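Local coordinates for conserved hypothetical protein (Chlorobium tepidum TLS, PDB 1T6S) that probably takes part in chromosome partitioning as segregation and condensation protein B, a dimeric protein with a winged helix-turn-helix fold, at residues Thr152-Val155 and Phe156-Phe160; Pro108-Lys111 and Gly112-Gln115; Arg140-Ser143 and Pro144-Leu148; Val45-Leu48 and Asn49-Glu53. All blocks are in the same frame, centred on the assembly; numbering follows the deposited sequence.

Contact 1. Residues Thr152-Val155 and Phe156-Phe160; sequences TTEV and FLDLF. With NO3 (nitrate ion), chain N.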
loop_
_atom_site.group_PDB
_atom_site.type_symbol
_atom_site.label_atom_id
_atom_site.label_comp_id
_atom_site.label_asym_id
_atom_site.label_seq_id
_atom_site.Cartn_x
_atom_site.Cartn_y
_atom_site.Cartn_z
ATOM N N THR A 152 -5.537 -10.647 3.736
ATOM C CA THR A 152 -5.061 -9.738 2.702
ATOM C C THR A 152 -5.442 -10.303 1.325
ATOM O O THR A 152 -5.807 -11.471 1.217
ATOM C CB THR A 152 -3.513 -9.533 2.791
ATOM O OG1 THR A 152 -2.869 -10.809 2.868
ATOM C CG2 THR A 152 -3.146 -8.696 4.031
ATOM N N THR A 153 -5.337 -9.480 0.286
ATOM C CA THR A 153 -5.709 -9.869 -1.077
ATOM C C THR A 153 -4.516 -9.926 -2.042
ATOM O O THR A 153 -3.465 -9.345 -1.765
ATOM C CB THR A 153 -6.710 -8.862 -1.662
ATOM O OG1 THR A 153 -6.094 -7.566 -1.728
ATOM C CG2 THR A 153 -7.965 -8.774 -0.796
ATOM N N GLU A 154 -4.681 -10.612 -3.179
ATOM C CA GLU A 154 -3.598 -10.697 -4.169
ATOM C C GLU A 154 -3.375 -9.280 -4.681
ATOM O O GLU A 154 -2.296 -8.932 -5.167
ATOM C CB GLU A 154 -3.972 -11.618 -5.348
ATOM C CG GLU A 154 -2.750 -12.161 -6.113
ATOM C CD GLU A 154 -1.960 -13.143 -5.270
ATOM O OE1 GLU A 154 -0.746 -13.319 -5.507
ATOM O OE2 GLU A 154 -2.553 -13.757 -4.355
ATOM N N VAL A 155 -4.414 -8.463 -4.563
ATOM C CA VAL A 155 -4.345 -7.073 -4.966
ATOM C C VAL A 155 -3.310 -6.375 -4.079
ATOM O O VAL A 155 -2.486 -5.585 -4.558
ATOM C CB VAL A 155 -5.691 -6.386 -4.781
ATOM C CG1 VAL A 155 -5.597 -4.928 -5.242
ATOM C CG2 VAL A 155 -6.767 -7.138 -5.558
ATOM N N PHE A 156 -3.365 -6.662 -2.780
ATOM C CA PHE A 156 -2.410 -6.087 -1.830
ATOM C C PHE A 156 -1.008 -6.612 -2.141
ATOM O O PHE A 156 -0.055 -5.845 -2.240
ATOM C CB PHE A 156 -2.746 -6.474 -0.377
ATOM C CG PHE A 156 -1.574 -6.322 0.570
ATOM C CD1 PHE A 156 -1.098 -5.059 0.917
ATOM C CD2 PHE A 156 -0.925 -7.441 1.078
ATOM C CE1 PHE A 156 0.018 -4.919 1.766
ATOM C CE2 PHE A 156 0.183 -7.319 1.919
ATOM C CZ PHE A 156 0.656 -6.055 2.266
ATOM N N LEU A 157 -0.888 -7.925 -2.286
ATOM C CA LEU A 157 0.406 -8.522 -2.557
ATOM C C LEU A 157 1.049 -7.991 -3.834
ATOM O O LEU A 157 2.237 -7.671 -3.837
ATOM C CB LEU A 157 0.282 -10.051 -2.602
ATOM C CG LEU A 157 -0.148 -10.711 -1.286
ATOM C CD1 LEU A 157 -0.333 -12.203 -1.479
ATOM C CD2 LEU A 157 0.922 -10.455 -0.205
ATOM N N ASP A 158 0.267 -7.885 -4.909
ATOM C CA ASP A 158 0.785 -7.387 -6.190
ATOM C C ASP A 158 1.250 -5.941 -6.061
ATOM O O ASP A 158 2.333 -5.571 -6.520
ATOM C CB ASP A 158 -0.281 -7.466 -7.291
ATOM C CG ASP A 158 -0.511 -8.879 -7.792
ATOM O OD1 ASP A 158 0.352 -9.744 -7.574
ATOM O OD2 ASP A 158 -1.557 -9.112 -8.433
ATOM N N LEU A 159 0.425 -5.122 -5.427
ATOM C CA LEU A 159 0.749 -3.724 -5.245
ATOM C C LEU A 159 2.057 -3.556 -4.469
ATOM O O LEU A 159 2.921 -2.783 -4.879
ATOM C CB LEU A 159 -0.405 -3.016 -4.535
ATOM C CG LEU A 159 -0.425 -1.497 -4.646
ATOM C CD1 LEU A 159 -0.347 -1.086 -6.126
ATOM C CD2 LEU A 159 -1.692 -0.951 -4.001
ATOM N N PHE A 160 2.230 -4.291 -3.375
ATOM C CA PHE A 160 3.456 -4.176 -2.580
ATOM C C PHE A 160 4.620 -5.031 -3.047
ATOM O O PHE A 160 5.633 -5.147 -2.349
ATOM C CB PHE A 160 3.182 -4.497 -1.115
ATOM C CG PHE A 160 2.617 -3.352 -0.353
ATOM C CD1 PHE A 160 1.329 -2.910 -0.606
ATOM C CD2 PHE A 160 3.377 -2.699 0.610
ATOM C CE1 PHE A 160 0.798 -1.831 0.093
ATOM C CE2 PHE A 160 2.861 -1.614 1.320
ATOM C CZ PHE A 160 1.568 -1.176 1.062
HETATM N N NO3 N . 0.331 -11.278 3.480
HETATM O O1 NO3 N . 1.553 -11.492 3.358
HETATM O O2 NO3 N . -0.407 -12.216 3.294
HETATM O O3 NO3 N . -0.025 -10.153 3.773
#
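The start of helix 154-159, where Thr153 is the N-cap, its OG1 accepting Phe156 N, is a worked example of how a chain leaves a strand and enters a helix. Thr153 OG1 stands between its own backbone N and carbonyl carbon (chi1 62°), 3.1 Å from Phe156 N. The same hydroxyl is hydrogen-bonded to Gly133 O. Thr153 O receives Leu157 N at 3.0 Å, a nearly straight bond lying in the carbonyl plane, and the i to i+4 ladder goes on with Asp158 N to Glu154 O and Leu159 N to Val155 O. Within the winged-helix fold this helix follows strand 148-152, the central strand of its three-stranded sheet and the last in the chain, and it lies at the subunit interface. The Phe156 ring swings back beside the strand end, with CG anti to the backbone N (chi1 160°), and its CD2 comes 3.7 Å from Thr152 CB. Further along, Phe156 CE1 sits 3.4 Å above the plane of the Phe160 ring, offset toward its rim. A nitrate, probably from the crystallisation liquor, places O3 3.4 Å from Phe156 CE2 and is hydrogen-bonded to Ser93 and Gln89 of the second subunit. Glu154 and Asp158 turn their carboxylates 74° apart, OE1 of Glu154 lying 4.3 Å from OD1 of Asp158, two like charges one helical turn apart.

Contact 2. Residues Pro108-Lys111 and Gly112-Gln115; sequences PVTK and GEIQ. With NO3 (nitrate ion), chain G; NO3 (nitrate ion), chain C.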
loop_
_atom_site.group_PDB
_atom_site.type_symbol
_atom_site.label_atom_id
_atom_site.label_comp_id
_atom_site.label_asym_id
_atom_site.label_seq_id
_atom_site.Cartn_x
_atom_site.Cartn_y
_atom_site.Cartn_z
ATOM N N PRO A 108 -6.516 -15.666 9.285
ATOM C CA PRO A 108 -7.782 -14.924 9.223
ATOM C C PRO A 108 -8.107 -14.374 10.610
ATOM O O PRO A 108 -8.015 -15.092 11.605
ATOM C CB PRO A 108 -8.778 -15.982 8.735
ATOM C CG PRO A 108 -8.222 -17.249 9.269
ATOM C CD PRO A 108 -6.742 -17.101 9.029
ATOM N N VAL A 109 -8.475 -13.094 10.670
ATOM C CA VAL A 109 -8.768 -12.433 11.942
ATOM C C VAL A 109 -10.030 -11.575 11.888
ATOM O O VAL A 109 -10.337 -10.969 10.861
ATOM C CB VAL A 109 -7.546 -11.553 12.380
ATOM C CG1 VAL A 109 -7.335 -10.412 11.395
ATOM C CG2 VAL A 109 -7.755 -11.019 13.779
ATOM N N THR A 110 -10.753 -11.539 13.008
ATOM C CA THR A 110 -11.991 -10.762 13.135
ATOM C C THR A 110 -11.728 -9.346 13.653
ATOM O O THR A 110 -10.649 -9.051 14.158
ATOM C CB THR A 110 -12.949 -11.397 14.160
ATOM O OG1 THR A 110 -12.403 -11.225 15.475
ATOM C CG2 THR A 110 -13.129 -12.888 13.891
ATOM N N LYS A 111 -12.743 -8.489 13.552
ATOM C CA LYS A 111 -12.638 -7.127 14.053
ATOM C C LYS A 111 -12.393 -7.164 15.561
ATOM O O LYS A 111 -11.570 -6.414 16.087
ATOM C CB LYS A 111 -13.924 -6.340 13.790
ATOM C CG LYS A 111 -14.175 -6.009 12.338
ATOM C CD LYS A 111 -15.322 -5.014 12.183
ATOM C CE LYS A 111 -15.512 -4.648 10.714
ATOM N NZ LYS A 111 -16.641 -3.684 10.503
ATOM N N GLY A 112 -13.116 -8.032 16.260
ATOM C CA GLY A 112 -12.933 -8.129 17.696
ATOM C C GLY A 112 -11.501 -8.481 18.049
ATOM O O GLY A 112 -10.909 -7.908 18.965
ATOM N N GLU A 113 -10.943 -9.435 17.311
ATOM C CA GLU A 113 -9.584 -9.871 17.533
ATOM C C GLU A 113 -8.581 -8.756 17.226
ATOM O O GLU A 113 -7.645 -8.530 17.991
ATOM C CB GLU A 113 -9.300 -11.125 16.689
ATOM C CG GLU A 113 -9.932 -12.399 17.284
ATOM C CD GLU A 113 -9.908 -13.604 16.347
ATOM O OE1 GLU A 113 -10.073 -14.737 16.843
ATOM O OE2 GLU A 113 -9.739 -13.435 15.125
ATOM N N ILE A 114 -8.792 -8.040 16.125
ATOM C CA ILE A 114 -7.887 -6.949 15.755
ATOM C C ILE A 114 -7.889 -5.910 16.875
ATOM O O ILE A 114 -6.839 -5.388 17.273
ATOM C CB ILE A 114 -8.334 -6.272 14.428
ATOM C CG1 ILE A 114 -8.105 -7.236 13.249
ATOM C CG2 ILE A 114 -7.554 -4.949 14.229
ATOM C CD1 ILE A 114 -8.859 -6.867 11.987
ATOM N N GLN A 115 -9.079 -5.617 17.382
ATOM C CA GLN A 115 -9.218 -4.656 18.474
ATOM C C GLN A 115 -8.395 -5.084 19.697
ATOM O O GLN A 115 -7.645 -4.280 20.261
ATOM C CB GLN A 115 -10.692 -4.504 18.842
ATOM C CG GLN A 115 -10.939 -3.584 20.015
ATOM C CD GLN A 115 -12.414 -3.415 20.302
ATOM O OE1 GLN A 115 -13.144 -4.398 20.476
ATOM N NE2 GLN A 115 -12.866 -2.164 20.352
HETATM N N NO3 G . -16.585 -9.205 15.440
HETATM O O1 NO3 G . -16.988 -8.658 14.368
HETATM O O2 NO3 G . -15.426 -9.437 15.537
HETATM O O3 NO3 G . -17.410 -9.454 16.294
HETATM N N NO3 C . -14.079 -1.152 10.769
HETATM O O1 NO3 C . -14.891 -1.646 11.587
HETATM O O2 NO3 C . -12.928 -1.141 11.089
HETATM O O3 NO3 C . -14.519 -0.730 9.733
HETATM O O HOH W 1 -10.082 -15.617 13.396
#
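The carboxylate of Glu113 is reached by the backbone N-H of Thr110, which meets OE2 on the anti side, 28° out of the carboxylate plane, at a Thr110 N to Glu113 OE2 distance of 3.0 Å. A water also donates to that oxygen and ties it to Pro108 O. In the other direction, Thr110 OG1 accepts the N-H of Glu113, again with 3.0 Å between OG1 and N. These reciprocal bonds make a capping box. With chi1 at 70°, Thr110 OG1 faces the Glu113 N-H, while the Glu113 side chain runs extended beyond CG, back toward the strand. Val109 packs against the box: its CG2 lies 3.3 Å from Glu113 CB, the two side chains sliding past each other in opposite directions, and Val109 CG1 meets Ile114 CG1 at 3.8 Å with the side chains crossing at about a right angle. Ile114 continues inward to Val102 and Val103 of helix 87-106. By their order in the chain, strand 109-110 and helix 111-118 correspond to the first strand and second helix of a winged-helix domain. Two nitrates, probably from the crystallisation liquor, bind at separate points: O2 of one takes the N-H of Gly112 at 2.8 Å from Gly112 N, and O1 of the other is hydrogen-bonded to Lys111 NZ at the end of its extended chain. The N-H groups at the helix start would attract anions, and with the Thr110 N-H they probably help keep Glu113 ionised.

Contact 3. Residues Arg140-Ser143 and Pro144-Leu148; sequences RADS and PGRPL. With NO3 (nitrate ion), chain V.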
loop_
_atom_site.group_PDB
_atom_site.type_symbol
_atom_site.label_atom_id
_atom_site.label_comp_id
_atom_site.label_asym_id
_atom_site.label_seq_id
_atom_site.Cartn_x
_atom_site.Cartn_y
_atom_site.Cartn_z
ATOM N N ARG A 140 -15.949 -17.101 8.414
ATOM C CA ARG A 140 -16.520 -16.690 9.696
ATOM C C ARG A 140 -15.873 -17.467 10.830
ATOM O O ARG A 140 -15.689 -18.690 10.747
ATOM C CB ARG A 140 -18.038 -16.906 9.705
ATOM C CG ARG A 140 -18.817 -15.874 8.883
ATOM C CD ARG A 140 -20.314 -16.132 8.944
ATOM N NE ARG A 140 -21.073 -15.303 8.010
ATOM C CZ ARG A 140 -21.372 -14.021 8.208
ATOM N NH1 ARG A 140 -20.980 -13.407 9.313
ATOM N NH2 ARG A 140 -22.071 -13.351 7.301
ATOM N N ALA A 141 -15.529 -16.759 11.900
ATOM C CA ALA A 141 -14.873 -17.398 13.033
ATOM C C ALA A 141 -15.809 -18.287 13.820
ATOM O O ALA A 141 -17.017 -18.060 13.860
ATOM C CB ALA A 141 -14.269 -16.344 13.961
ATOM N N ASP A 142 -15.231 -19.293 14.463
ATOM C CA ASP A 142 -16.008 -20.202 15.280
ATOM C C ASP A 142 -16.082 -19.615 16.666
ATOM O O ASP A 142 -15.378 -20.048 17.575
ATOM C CB ASP A 142 -15.356 -21.576 15.316
ATOM C CG ASP A 142 -16.015 -22.534 14.361
ATOM O OD1 ASP A 142 -17.223 -22.794 14.544
ATOM O OD2 ASP A 142 -15.347 -23.014 13.420
ATOM N N SER A 143 -16.915 -18.592 16.808
ATOM C CA SER A 143 -17.097 -17.918 18.083
ATOM C C SER A 143 -18.501 -17.316 18.114
ATOM O O SER A 143 -19.185 -17.239 17.080
ATOM C CB SER A 143 -16.021 -16.838 18.281
ATOM O OG SER A 143 -16.039 -15.901 17.224
ATOM N N PRO A 144 -18.964 -16.900 19.301
ATOM C CA PRO A 144 -20.308 -16.319 19.419
ATOM C C PRO A 144 -20.697 -15.318 18.323
ATOM O O PRO A 144 -20.068 -14.271 18.169
ATOM C CB PRO A 144 -20.280 -15.695 20.812
ATOM C CG PRO A 144 -19.406 -16.670 21.573
ATOM C CD PRO A 144 -18.266 -16.883 20.606
ATOM N N GLY A 145 -21.741 -15.642 17.563
ATOM C CA GLY A 145 -22.184 -14.746 16.509
ATOM C C GLY A 145 -21.521 -14.957 15.157
ATOM O O GLY A 145 -21.910 -14.327 14.173
ATOM N N ARG A 146 -20.516 -15.828 15.103
ATOM C CA ARG A 146 -19.828 -16.124 13.847
ATOM C C ARG A 146 -19.374 -14.877 13.102
ATOM O O ARG A 146 -19.775 -14.644 11.951
ATOM C CB ARG A 146 -20.739 -16.950 12.932
ATOM C CG ARG A 146 -20.640 -18.444 13.139
ATOM C CD ARG A 146 -19.433 -18.998 12.369
ATOM N NE ARG A 146 -19.220 -20.420 12.610
ATOM C CZ ARG A 146 -20.111 -21.372 12.346
ATOM N NH1 ARG A 146 -21.292 -21.056 11.823
ATOM N NH2 ARG A 146 -19.812 -22.644 12.609
ATOM N N PRO A 147 -18.514 -14.066 13.734
ATOM C CA PRO A 147 -18.043 -12.847 13.062
ATOM C C PRO A 147 -17.148 -13.121 11.856
ATOM O O PRO A 147 -16.448 -14.124 11.805
ATOM C CB PRO A 147 -17.315 -12.095 14.173
ATOM C CG PRO A 147 -16.783 -13.231 15.053
ATOM C CD PRO A 147 -17.951 -14.193 15.092
ATOM N N LEU A 148 -17.195 -12.214 10.886
ATOM C CA LEU A 148 -16.398 -12.316 9.670
ATOM C C LEU A 148 -14.915 -12.231 9.997
ATOM O O LEU A 148 -14.511 -11.479 10.897
ATOM C CB LEU A 148 -16.761 -11.174 8.716
ATOM C CG LEU A 148 -18.200 -11.164 8.183
ATOM C CD1 LEU A 148 -18.489 -9.892 7.382
ATOM C CD2 LEU A 148 -18.380 -12.395 7.310
HETATM N N NO3 V . -22.571 -16.919 5.317
HETATM O O1 NO3 V . -21.369 -16.899 5.649
HETATM O O2 NO3 V . -23.281 -16.085 5.790
HETATM O O3 NO3 V . -22.927 -17.780 4.544
#
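Arg140 NH1 donates to Arg146 O at 3.2 Å, the first of the hydrogen bonds, approaching nearly along the C=O axis, and the carbonyl oxygen lies in the guanidinium plane. The Arg140 chain runs extended from CG to NE, which carries NE out to a nitrate, 2.9 Å from its O1; His62 of the second subunit binds the same anion. Backbone hydrogen bonds close the loop: Ala141 N to Pro147 O at 2.8 Å, and Arg146 N to Ser143 O across a type II turn from Ser143 to Arg146, in which Gly145 takes a positive phi. Arg140 and Leu148 form an antiparallel, non-hydrogen-bonded pair at the base. The hairpin they begin links strands 135-140 and 148-152, the position of the wing in a winged-helix domain. The one salt bridge between the segments joins Arg146 NH2 to Asp142 OD1 at 3.2 Å. Here the flat groups are turned 69° apart: the donor comes from above the carboxylate plane, while OD1 stays near the guanidinium plane. Arg146 reaches it through a chain bent at chi2 (-82°). Van der Waals packing is sparser. A Leu148 methyl, CD2, lies 3.4 Å above one face of the Arg140 guanidinium, toward its rim, with the two side chains pointing the same way, and both residues pack on Ile64 of the second subunit. The apolar pair is Ala141 CB with Pro147 CG, 4.1 Å apart.

Contact 4. Residues Val45-Leu48 and Asn49-Glu53; sequences VDEL and NRDYE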
loop_
_atom_site.group_PDB
_atom_site.type_symbol
_atom_site.label_atom_id
_atom_site.label_comp_id
_atom_site.label_asym_id
_atom_site.label_seq_id
_atom_site.Cartn_x
_atom_site.Cartn_y
_atom_site.Cartn_z
ATOM N N VAL A 45 27.248 22.125 -9.418
ATOM C CA VAL A 45 26.175 22.100 -8.444
ATOM C C VAL A 45 26.497 23.060 -7.300
ATOM O O VAL A 45 25.611 23.761 -6.825
ATOM C CB VAL A 45 25.968 20.672 -7.905
ATOM C CG1 VAL A 45 25.057 20.684 -6.690
ATOM C CG2 VAL A 45 25.374 19.804 -9.002
ATOM N N ASP A 46 27.761 23.092 -6.865
ATOM C CA ASP A 46 28.175 24.004 -5.789
ATOM C C ASP A 46 27.908 25.457 -6.179
ATOM O O ASP A 46 27.430 26.238 -5.357
ATOM C CB ASP A 46 29.672 23.856 -5.458
ATOM C CG ASP A 46 30.013 22.516 -4.816
ATOM O OD1 ASP A 46 29.124 21.861 -4.237
ATOM O OD2 ASP A 46 31.197 22.118 -4.876
ATOM N N GLU A 47 28.221 25.818 -7.425
ATOM C CA GLU A 47 27.995 27.187 -7.893
ATOM C C GLU A 47 26.514 27.560 -7.818
ATOM O O GLU A 47 26.168 28.648 -7.348
ATOM C CB GLU A 47 28.513 27.373 -9.331
ATOM C CG GLU A 47 28.238 28.772 -9.900
ATOM C CD GLU A 47 29.065 29.116 -11.142
ATOM O OE1 GLU A 47 29.929 28.297 -11.547
ATOM O OE2 GLU A 47 28.849 30.225 -11.711
ATOM N N LEU A 48 25.644 26.656 -8.268
ATOM C CA LEU A 48 24.211 26.910 -8.216
ATOM C C LEU A 48 23.813 27.126 -6.749
ATOM O O LEU A 48 23.134 28.104 -6.423
ATOM C CB LEU A 48 23.422 25.728 -8.812
ATOM C CG LEU A 48 23.522 25.484 -10.334
ATOM C CD1 LEU A 48 22.765 24.217 -10.729
ATOM C CD2 LEU A 48 22.966 26.693 -11.077
ATOM N N ASN A 49 24.224 26.215 -5.871
ATOM C CA ASN A 49 23.898 26.349 -4.449
ATOM C C ASN A 49 24.436 27.674 -3.896
ATOM O O ASN A 49 23.829 28.271 -3.004
ATOM C CB ASN A 49 24.450 25.165 -3.637
ATOM C CG ASN A 49 23.525 23.938 -3.671
ATOM O OD1 ASN A 49 22.292 24.072 -3.731
ATOM N ND2 ASN A 49 24.117 22.746 -3.607
ATOM N N ARG A 50 25.566 28.141 -4.423
ATOM C CA ARG A 50 26.100 29.422 -3.969
ATOM C C ARG A 50 25.154 30.549 -4.398
ATOM O O ARG A 50 24.900 31.482 -3.625
ATOM C CB ARG A 50 27.521 29.646 -4.500
ATOM C CG ARG A 50 28.599 29.299 -3.474
ATOM C CD ARG A 50 30.001 29.750 -3.915
ATOM N NE ARG A 50 30.566 28.900 -4.962
ATOM C CZ ARG A 50 31.055 27.683 -4.751
ATOM N NH1 ARG A 50 31.056 27.162 -3.532
ATOM N NH2 ARG A 50 31.542 26.985 -5.762
ATOM N N ASP A 51 24.609 30.459 -5.611
ATOM C CA ASP A 51 23.662 31.472 -6.092
ATOM C C ASP A 51 22.358 31.459 -5.290
ATOM O O ASP A 51 21.738 32.511 -5.088
ATOM C CB ASP A 51 23.324 31.261 -7.577
ATOM C CG ASP A 51 24.479 31.621 -8.505
ATOM O OD1 ASP A 51 25.112 32.679 -8.278
ATOM O OD2 ASP A 51 24.744 30.852 -9.470
ATOM N N TYR A 52 21.935 30.268 -4.858
ATOM C CA TYR A 52 20.705 30.125 -4.060
ATOM C C TYR A 52 20.915 30.824 -2.721
ATOM O O TYR A 52 20.036 31.531 -2.224
ATOM C CB TYR A 52 20.377 28.637 -3.828
ATOM C CG TYR A 52 20.092 27.869 -5.106
ATOM C CD1 TYR A 52 20.307 26.482 -5.174
ATOM C CD2 TYR A 52 19.688 28.535 -6.270
ATOM C CE1 TYR A 52 20.147 25.780 -6.377
ATOM C CE2 TYR A 52 19.520 27.841 -7.478
ATOM C CZ TYR A 52 19.760 26.469 -7.521
ATOM O OH TYR A 52 19.671 25.804 -8.718
ATOM N N GLU A 53 22.086 30.608 -2.135
ATOM C CA GLU A 53 22.422 31.242 -0.869
ATOM C C GLU A 53 22.469 32.762 -1.048
ATOM O O GLU A 53 21.945 33.505 -0.228
ATOM C CB GLU A 53 23.776 30.750 -0.382
ATOM C CG GLU A 53 24.378 31.639 0.686
ATOM C CD GLU A 53 23.755 31.422 2.038
ATOM O OE1 GLU A 53 23.990 32.256 2.942
ATOM O OE2 GLU A 53 23.039 30.409 2.203
HETATM O O HOH W 2 26.614 21.959 -3.052
#
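Leu48 and Tyr52 form the inward-facing part of an i to i+4 contact within helix 38-55, by its order the third helix of the N-terminal unit, consistent with a winged helix whose wing is the hairpin of strands 59-64 and 67-72. The helix is regular here, its N-H groups bonded to carbonyls four residues back, among them Tyr52 N to Leu48 O at 2.9 Å. That carbonyl oxygen does double duty, because it also lies 3.3 Å above the plane of the Tyr52 ring and over its centre. The ring folds back along the helix, CG being anti to its own carbonyl carbon (chi1 -63°). Tyr52 OH lies 3.8 Å from Leu48 CB and is hydrogen-bonded to Glu13. On another side of the helix, the Arg50 chain bends at chi3 (-75°) and lays its guanidinium face over Asp46 O, 3.9 Å from the plane. The Asp46 carboxylate is not bonded to it: Asp46 OD2 and Arg50 NH2 stand 5.0 Å apart. Asp46 OD1 instead takes a water's hydrogen at 2.8 Å from the water oxygen, and the water accepts from Asn49 ND2, bridging two polar ends; Gln42 also donates to Asp46 OD1. Asn49 OD1 accepts from Ile61 N, joining the helix to strand 59-64. Leu48 meets Leu9 and Glu13 of helix 2-18 and Ile61 of the strand, Glu47 pairs with Arg5, and the Tyr52 ring meets Phe59 edge-to-face, packing this turn on helix 2-18 and strand 59-64.

All four contacts are local, yet each reflects its place. Contacts 1, 2 and 3 belong to the C-terminal winged-helix unit. Contact 4 lies in the N-terminal one, its centre about 44 to 64 Å from theirs. Contacts 1 and 2 share a logic, a threonine capping a helix that follows a strand, but only contact 2 has the reciprocal glutamate. Contacts 1, 2 and 4 are partly buried, and contact 3 lies at the surface, a wing built on turns, a salt bridge and an arginine–carbonyl bond. It touches contact 2 through Thr110 CG2, which packs 3.6 Å from Ala141 CB. Contacts 1 and 3 meet the second subunit, whereas no other chain of the assembly touches contact 4.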